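Side-chain contacts in cystathionine gamma-synthase (Xanthomonas oryzae pv. oryzae KACC 10331, PDB 6LD7), which probably makes cystathionine in methionine biosynthesis as a pyridoxal-phosphate-dependent enzyme of the trans-sulfuration family: residues D166-F169 / V170-A174; V234-A237 / N238-L242; S245-D248 / A249-L253. The protein carries 1 engineered substitution. All coordinates share one frame; numbering follows the deposited sequence.

Contact 1. Residues D166-F169 / V170-A174; sequences DLRF and VIEAA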
loop_
_atom_site.group_PDB
_atom_site.type_symbol
_atom_site.label_atom_id
_atom_site.label_comp_id
_atom_site.label_asym_id
_atom_site.label_seq_id
_atom_site.Cartn_x
_atom_site.Cartn_y
_atom_site.Cartn_z
ATOM N N ASP C 166 -24.732 -14.495 29.463
ATOM C CA ASP C 166 -25.986 -14.911 28.801
ATOM C C ASP C 166 -26.607 -13.695 28.162
ATOM O O ASP C 166 -27.158 -12.807 28.853
ATOM C CB ASP C 166 -26.840 -15.657 29.821
ATOM C CG ASP C 166 -28.201 -16.084 29.309
ATOM O OD1 ASP C 166 -28.682 -15.570 28.212
ATOM O OD2 ASP C 166 -28.748 -16.948 30.004
ATOM N N LEU C 167 -26.464 -13.589 26.857
ATOM C CA LEU C 167 -26.906 -12.376 26.131
ATOM C C LEU C 167 -28.390 -12.133 26.370
ATOM O O LEU C 167 -28.792 -10.960 26.634
ATOM C CB LEU C 167 -26.595 -12.520 24.633
ATOM C CG LEU C 167 -25.097 -12.497 24.290
ATOM C CD1 LEU C 167 -24.876 -12.744 22.819
ATOM C CD2 LEU C 167 -24.492 -11.154 24.682
ATOM N N ARG C 168 -29.220 -13.121 26.097
ATOM C CA ARG C 168 -30.698 -12.911 26.157
ATOM C C ARG C 168 -31.061 -12.456 27.589
ATOM O O ARG C 168 -31.841 -11.531 27.751
ATOM C CB ARG C 168 -31.506 -14.197 25.806
ATOM C CG ARG C 168 -32.943 -13.838 25.443
ATOM C CD ARG C 168 -33.820 -14.978 25.002
ATOM N NE ARG C 168 -33.611 -15.423 23.641
ATOM C CZ ARG C 168 -32.827 -16.439 23.231
ATOM N NH1 ARG C 168 -32.097 -17.173 24.061
ATOM N NH2 ARG C 168 -32.715 -16.659 21.935
ATOM N N PHE C 169 -30.538 -13.117 28.604
ATOM C CA PHE C 169 -30.831 -12.764 30.023
ATOM C C PHE C 169 -30.449 -11.294 30.256
ATOM O O PHE C 169 -31.280 -10.438 30.762
ATOM C CB PHE C 169 -30.082 -13.726 30.973
ATOM C CG PHE C 169 -30.097 -13.296 32.421
ATOM C CD1 PHE C 169 -31.289 -13.223 33.123
ATOM C CD2 PHE C 169 -28.915 -13.045 33.101
ATOM C CE1 PHE C 169 -31.306 -12.777 34.449
ATOM C CE2 PHE C 169 -28.922 -12.625 34.420
ATOM C CZ PHE C 169 -30.121 -12.471 35.096
ATOM N N VAL C 170 -29.190 -10.947 29.929
ATOM C CA VAL C 170 -28.700 -9.584 30.300
ATOM C C VAL C 170 -29.461 -8.530 29.525
ATOM O O VAL C 170 -29.909 -7.525 30.151
ATOM C CB VAL C 170 -27.188 -9.438 30.141
ATOM C CG1 VAL C 170 -26.728 -8.006 30.383
ATOM C CG2 VAL C 170 -26.518 -10.372 31.098
ATOM N N ILE C 171 -29.642 -8.763 28.222
ATOM C CA ILE C 171 -30.199 -7.725 27.336
ATOM C C ILE C 171 -31.674 -7.498 27.699
ATOM O O ILE C 171 -32.068 -6.342 27.809
ATOM C CB ILE C 171 -29.974 -8.111 25.878
ATOM C CG1 ILE C 171 -28.484 -8.057 25.524
ATOM C CG2 ILE C 171 -30.836 -7.321 24.951
ATOM C CD1 ILE C 171 -28.150 -8.703 24.167
ATOM N N GLU C 172 -32.471 -8.539 27.901
ATOM C CA GLU C 172 -33.894 -8.339 28.308
ATOM C C GLU C 172 -33.962 -7.663 29.670
ATOM O O GLU C 172 -34.782 -6.782 29.811
ATOM C CB GLU C 172 -34.659 -9.662 28.469
ATOM C CG GLU C 172 -34.857 -10.378 27.133
ATOM C CD GLU C 172 -35.619 -9.624 26.051
ATOM O OE1 GLU C 172 -36.331 -8.599 26.362
ATOM O OE2 GLU C 172 -35.511 -10.058 24.895
ATOM N N ALA C 173 -33.121 -8.002 30.650
ATOM C CA ALA C 173 -33.189 -7.277 31.965
ATOM C C ALA C 173 -32.814 -5.797 31.785
ATOM O O ALA C 173 -33.462 -4.897 32.358
ATOM C CB ALA C 173 -32.319 -7.954 32.997
ATOM N N ALA C 174 -31.777 -5.495 30.984
ATOM C CA ALA C 174 -31.373 -4.105 30.711
ATOM C C ALA C 174 -32.544 -3.348 30.079
ATOM O O ALA C 174 -32.811 -2.228 30.481
ATOM C CB ALA C 174 -30.126 -4.036 29.824
#
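The phenyl ring of Phe169 turns its CD2 corner to the methyl CG2 of Val170, 4.1 Å away, the two side chains meeting at a slant in the first turn of helix 167-176. This is the crossover helix of a beta-alpha-beta unit, running between strands 151-155 and 180-184. Pro138 and Leu141 of helix 138-145 also touch the Phe169 side chain, a broad apolar group for the seam between two helices, though much of the residue stays exposed. A second flat group is the carboxylate of Asp166, the N-cap. Phe169 N lies above its plane, 65° out of it, and gives OD1 a nearly straight hydrogen bond of 3.1 Å (174° at the hydrogen). Aspartate suits this place: it is short enough to reach back to the first turn, and its negative charge is probably welcome at a helix start. Leu167 N, another first-turn donor, goes to Gln303 OE1. From Val170 N to Asp166 O, at 3.0 Å, regular helical bonding begins. Leu167, Val170 and Ile171 make the inner face and all rest on Ile154 of the sheet. With CG1 opposite its carbonyl carbon (chi1 -68°), Ile171 lays that branch beside Leu167 O and carries CD1 to 4.1 Å from Leu167 CB. Ala173, small enough for a close helix pair, fits against Leu141 and Leu145. On the outer side Arg168 and Glu172 come together through their aliphatic parts, CG to CG 4.3 Å; Arg168 NE stays 5.8 Å from Glu172 OE2, too far for a salt bridge.

Contact 2. Residues V234-A237 / N238-L242; sequences VWWA and NALGL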
loop_
_atom_site.group_PDB
_atom_site.type_symbol
_atom_site.label_atom_id
_atom_site.label_comp_id
_atom_site.label_asym_id
_atom_site.label_seq_id
_atom_site.Cartn_x
_atom_site.Cartn_y
_atom_site.Cartn_z
ATOM N N VAL C 234 -22.004 8.040 13.248
ATOM C CA VAL C 234 -21.330 8.642 12.080
ATOM C C VAL C 234 -20.965 10.075 12.459
ATOM O O VAL C 234 -19.887 10.547 12.150
ATOM C CB VAL C 234 -22.257 8.548 10.862
ATOM C CG1 VAL C 234 -21.812 9.470 9.701
ATOM C CG2 VAL C 234 -22.363 7.094 10.330
ATOM N N TRP C 235 -21.900 10.802 13.046
ATOM C CA TRP C 235 -21.696 12.225 13.355
ATOM C C TRP C 235 -20.565 12.359 14.406
ATOM O O TRP C 235 -19.659 13.114 14.182
ATOM C CB TRP C 235 -23.026 12.805 13.831
ATOM C CG TRP C 235 -22.935 14.285 13.999
ATOM C CD1 TRP C 235 -23.394 15.219 13.098
ATOM C CD2 TRP C 235 -22.363 14.998 15.142
ATOM N NE1 TRP C 235 -23.173 16.476 13.636
ATOM C CE2 TRP C 235 -22.531 16.382 14.860
ATOM C CE3 TRP C 235 -21.816 14.621 16.385
ATOM C CZ2 TRP C 235 -22.065 17.373 15.741
ATOM C CZ3 TRP C 235 -21.335 15.584 17.244
ATOM C CH2 TRP C 235 -21.475 16.952 16.933
ATOM N N TRP C 236 -20.586 11.576 15.475
ATOM C CA TRP C 236 -19.577 11.614 16.548
ATOM C C TRP C 236 -18.215 11.155 16.033
ATOM O O TRP C 236 -17.175 11.742 16.461
ATOM C CB TRP C 236 -20.030 10.833 17.757
ATOM C CG TRP C 236 -20.981 11.630 18.601
ATOM C CD1 TRP C 236 -22.325 11.465 18.669
ATOM C CD2 TRP C 236 -20.626 12.625 19.578
ATOM N NE1 TRP C 236 -22.822 12.370 19.544
ATOM C CE2 TRP C 236 -21.830 13.130 20.083
ATOM C CE3 TRP C 236 -19.436 13.304 19.873
ATOM C CZ2 TRP C 236 -21.890 14.151 21.035
ATOM C CZ3 TRP C 236 -19.469 14.298 20.829
ATOM C CH2 TRP C 236 -20.683 14.713 21.401
ATOM N N ALA C 237 -18.167 10.160 15.159
ATOM C CA ALA C 237 -16.879 9.680 14.632
ATOM C C ALA C 237 -16.199 10.782 13.792
ATOM O O ALA C 237 -14.975 10.959 13.943
ATOM C CB ALA C 237 -17.038 8.367 13.865
ATOM N N ASN C 238 -16.965 11.472 12.976
ATOM C CA ASN C 238 -16.496 12.623 12.149
ATOM C C ASN C 238 -16.032 13.745 13.109
ATOM O O ASN C 238 -14.930 14.248 12.965
ATOM C CB ASN C 238 -17.580 13.061 11.170
ATOM C CG ASN C 238 -17.156 14.325 10.435
ATOM O OD1 ASN C 238 -16.141 14.272 9.767
ATOM N ND2 ASN C 238 -17.796 15.479 10.693
ATOM N N ALA C 239 -16.845 14.111 14.093
ATOM C CA ALA C 239 -16.605 15.261 14.994
ATOM C C ALA C 239 -15.383 14.995 15.883
ATOM O O ALA C 239 -14.624 15.910 16.104
ATOM C CB ALA C 239 -17.794 15.523 15.880
ATOM N N LEU C 240 -15.179 13.767 16.331
ATOM C CA LEU C 240 -14.054 13.393 17.226
ATOM C C LEU C 240 -12.782 13.015 16.471
ATOM O O LEU C 240 -11.745 12.881 17.095
ATOM C CB LEU C 240 -14.464 12.214 18.089
ATOM C CG LEU C 240 -15.569 12.508 19.099
ATOM C CD1 LEU C 240 -16.130 11.166 19.600
ATOM C CD2 LEU C 240 -15.020 13.273 20.270
ATOM N N GLY C 241 -12.904 12.786 15.174
ATOM C CA GLY C 241 -11.760 12.414 14.332
ATOM C C GLY C 241 -11.319 10.988 14.544
ATOM O O GLY C 241 -10.083 10.768 14.427
ATOM N N LEU C 242 -12.262 10.051 14.766
ATOM C CA LEU C 242 -11.917 8.659 15.143
ATOM C C LEU C 242 -11.960 7.705 13.944
ATOM O O LEU C 242 -11.638 6.510 14.144
ATOM C CB LEU C 242 -12.955 8.161 16.163
ATOM C CG LEU C 242 -12.798 8.716 17.553
ATOM C CD1 LEU C 242 -13.959 8.248 18.438
ATOM C CD2 LEU C 242 -11.452 8.233 18.079
HETATM O O HOH W 1 -19.839 15.524 12.651
#
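Ala239 places its methyl over one face of the Trp235 indole, a CH-pi contact with CB 4.2 Å from the centroid of the six-membered ring and 25° off its normal. With chi1 at -173° the indole sits beside its own carbonyl carbon, where that methyl meets it. The setting is the last turns of helix 227-240, which ends in a Schellman motif. The packed part continues through the second tryptophan: Trp235 CZ3 stands over the centre of the Trp236 indole, 3.7 Å above its plane. One turn on, Leu240 brings CD1 to 3.9 Å from Trp236 CE3, and these broad apolar groups suit a flank that settles on helix 87-98, where Trp236 meets Leu93 and Ala97. Ala237, touching Val82 of strand 80-84, is a small residue for a buried place against the sheet. In the closing turn Gly241 takes a positive phi of 75°, easy without a side chain; Leu242 N then turns back to Ala237 O at 3.0 Å, while Gly241 N makes a weak bond of 3.3 Å to Asn238 O. The looser side is that of exposed Trp235 and partly exposed Asn238. Trp235 lies near a triethylene glycol probably left by crystallisation, and Arg117 of the second subunit packs on both residues. Asn238 can donate and accept: OD1 accepts a weak hydrogen bond from Arg59 NH1, and its amide holds a water joining the two segments. ND2 donates to it at 2.8 Å, and the water donates to Trp235 O at 2.9 Å.

Contact 3. Residues S245-D248 / A249-L253; sequences SPFD and AFLTL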
loop_
_atom_site.group_PDB
_atom_site.type_symbol
_atom_site.label_atom_id
_atom_site.label_comp_id
_atom_site.label_asym_id
_atom_site.label_seq_id
_atom_site.Cartn_x
_atom_site.Cartn_y
_atom_site.Cartn_z
ATOM N N SER C 245 -8.177 4.834 8.366
ATOM C CA SER C 245 -7.504 4.943 7.065
ATOM C C SER C 245 -8.196 4.034 6.039
ATOM O O SER C 245 -8.491 2.868 6.263
ATOM C CB SER C 245 -6.110 4.522 7.340
ATOM O OG SER C 245 -5.506 3.886 6.259
ATOM N N PRO C 246 -8.465 4.548 4.836
ATOM C CA PRO C 246 -8.973 3.720 3.739
ATOM C C PRO C 246 -8.073 2.550 3.408
ATOM O O PRO C 246 -8.560 1.460 3.040
ATOM C CB PRO C 246 -8.976 4.669 2.556
ATOM C CG PRO C 246 -9.252 6.052 3.256
ATOM C CD PRO C 246 -8.434 6.007 4.524
ATOM N N PHE C 247 -6.780 2.749 3.494
ATOM C CA PHE C 247 -5.850 1.645 3.171
ATOM C C PHE C 247 -6.117 0.511 4.170
ATOM O O PHE C 247 -6.128 -0.684 3.801
ATOM C CB PHE C 247 -4.400 2.093 3.190
ATOM C CG PHE C 247 -3.426 0.970 2.887
ATOM C CD1 PHE C 247 -3.235 0.529 1.595
ATOM C CD2 PHE C 247 -2.793 0.292 3.920
ATOM C CE1 PHE C 247 -2.417 -0.558 1.331
ATOM C CE2 PHE C 247 -1.964 -0.784 3.650
ATOM C CZ PHE C 247 -1.756 -1.167 2.345
ATOM N N ASP C 248 -6.199 0.843 5.439
ATOM C CA ASP C 248 -6.496 -0.175 6.496
ATOM C C ASP C 248 -7.839 -0.860 6.236
ATOM O O ASP C 248 -7.886 -2.085 6.395
ATOM C CB ASP C 248 -6.461 0.397 7.923
ATOM C CG ASP C 248 -5.014 0.668 8.428
ATOM O OD1 ASP C 248 -4.094 0.621 7.560
ATOM O OD2 ASP C 248 -4.787 0.877 9.728
ATOM N N ALA C 249 -8.859 -0.120 5.786
ATOM C CA ALA C 249 -10.151 -0.703 5.461
ATOM C C ALA C 249 -10.014 -1.691 4.312
ATOM O O ALA C 249 -10.706 -2.704 4.291
ATOM C CB ALA C 249 -11.168 0.352 5.181
ATOM N N PHE C 250 -9.189 -1.363 3.334
ATOM C CA PHE C 250 -8.907 -2.257 2.195
ATOM C C PHE C 250 -8.296 -3.567 2.712
ATOM O O PHE C 250 -8.726 -4.694 2.270
ATOM C CB PHE C 250 -8.012 -1.577 1.138
ATOM C CG PHE C 250 -7.277 -2.540 0.258
ATOM C CD1 PHE C 250 -7.950 -3.176 -0.786
ATOM C CD2 PHE C 250 -5.965 -2.883 0.529
ATOM C CE1 PHE C 250 -7.316 -4.127 -1.560
ATOM C CE2 PHE C 250 -5.323 -3.847 -0.269
ATOM C CZ PHE C 250 -6.010 -4.491 -1.281
ATOM N N LEU C 251 -7.229 -3.492 3.493
ATOM C CA LEU C 251 -6.572 -4.727 3.961
ATOM C C LEU C 251 -7.550 -5.530 4.847
ATOM O O LEU C 251 -7.510 -6.772 4.805
ATOM C CB LEU C 251 -5.341 -4.375 4.777
ATOM C CG LEU C 251 -4.057 -4.105 3.989
ATOM C CD1 LEU C 251 -2.917 -4.025 4.962
ATOM C CD2 LEU C 251 -3.821 -5.217 2.935
ATOM N N THR C 252 -8.347 -4.865 5.659
ATOM C CA THR C 252 -9.318 -5.563 6.542
ATOM C C THR C 252 -10.460 -6.197 5.789
ATOM O O THR C 252 -10.707 -7.322 6.081
ATOM C CB THR C 252 -9.720 -4.912 7.874
ATOM O OG1 THR C 252 -11.029 -5.065 8.478
ATOM C CG2 THR C 252 -8.941 -3.726 8.231
ATOM N N LEU C 253 -10.996 -5.585 4.767
ATOM C CA LEU C 253 -11.962 -6.270 3.928
ATOM C C LEU C 253 -11.276 -7.475 3.246
ATOM O O LEU C 253 -11.887 -8.602 3.164
ATOM C CB LEU C 253 -12.497 -5.257 2.937
ATOM C CG LEU C 253 -13.731 -5.713 2.218
ATOM C CD1 LEU C 253 -14.885 -5.914 3.169
ATOM C CD2 LEU C 253 -14.090 -4.713 1.146
#
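Phe247 and Leu251, one turn apart near the start of helix 246-256, form the chief apolar contact of this N-capped helix end, which lies buried where subunits of the tetramer meet. The ring approaches the leucine at a slant: CE2 comes to 3.6 Å from Leu251 CD1, with CZ a little farther off. Phe247 has CG anti to its backbone N (chi1 179°), leaving the ring beside its carbonyl carbon, while Leu251 sends CG to the side of its own N, back along the helix. Phe250 touches the same ring more lightly, CD2 to Phe247 CE1 at 4.3 Å, and has Phe247 O near its plane at the edge, 3.9 Å from CD2. Bulky apolar groups suit positions with protein all round them. Phe247 stacks on Phe247 of the second subunit, Leu251 packs on Leu251 of the third, and Phe250 reaches Leu40 of the fourth.

Polar contacts begin the helix. Ser245 is the N-cap, its OG accepting from Asp248 N in a nearly straight bond of 3.2 Å (173° at the hydrogen). Serine is short, and its hydroxyl can cap and also meet a carboxylate. Pro246 suits the first helical position, where its missing N-H costs no helical bond. Main-chain bonding then runs from Ala249 N to Ser245 O at 3.0 Å, followed by Phe250 N to Pro246 O at 2.9 Å. Ala249, with only a methyl, packs on Leu68 of helix 63-76.

A third group crosses the subunit boundary. Buried Asp248 gives a hydroxyl its partner there, OD1 being hydrogen-bonded to Ser245 OG of the second subunit, and the exchange is mutual: Ser245 OG, already holding Asp248 N of its own chain, meets Asp248 OD1 of that neighbour.

In the fold
The three contacts follow one another along the chain, each at or near the end of a helix. Contacts 2 and 3 adjoin in sequence, the short link after helix 227-240 leading into helix 246-256, with centres 18 Å apart, and both face the second subunit; contact 3 also reaches the other two. Contact 1 stands apart and touches no other subunit: its centre is 29 Å from that of contact 2 and 34 Å from that of contact 3, across the chain's centre from the latter. Lys209, the predicted attachment point of the cofactor, though not modelled here, follows strand 202-206 in the same seven-stranded sheet that helix 167-176 packs on.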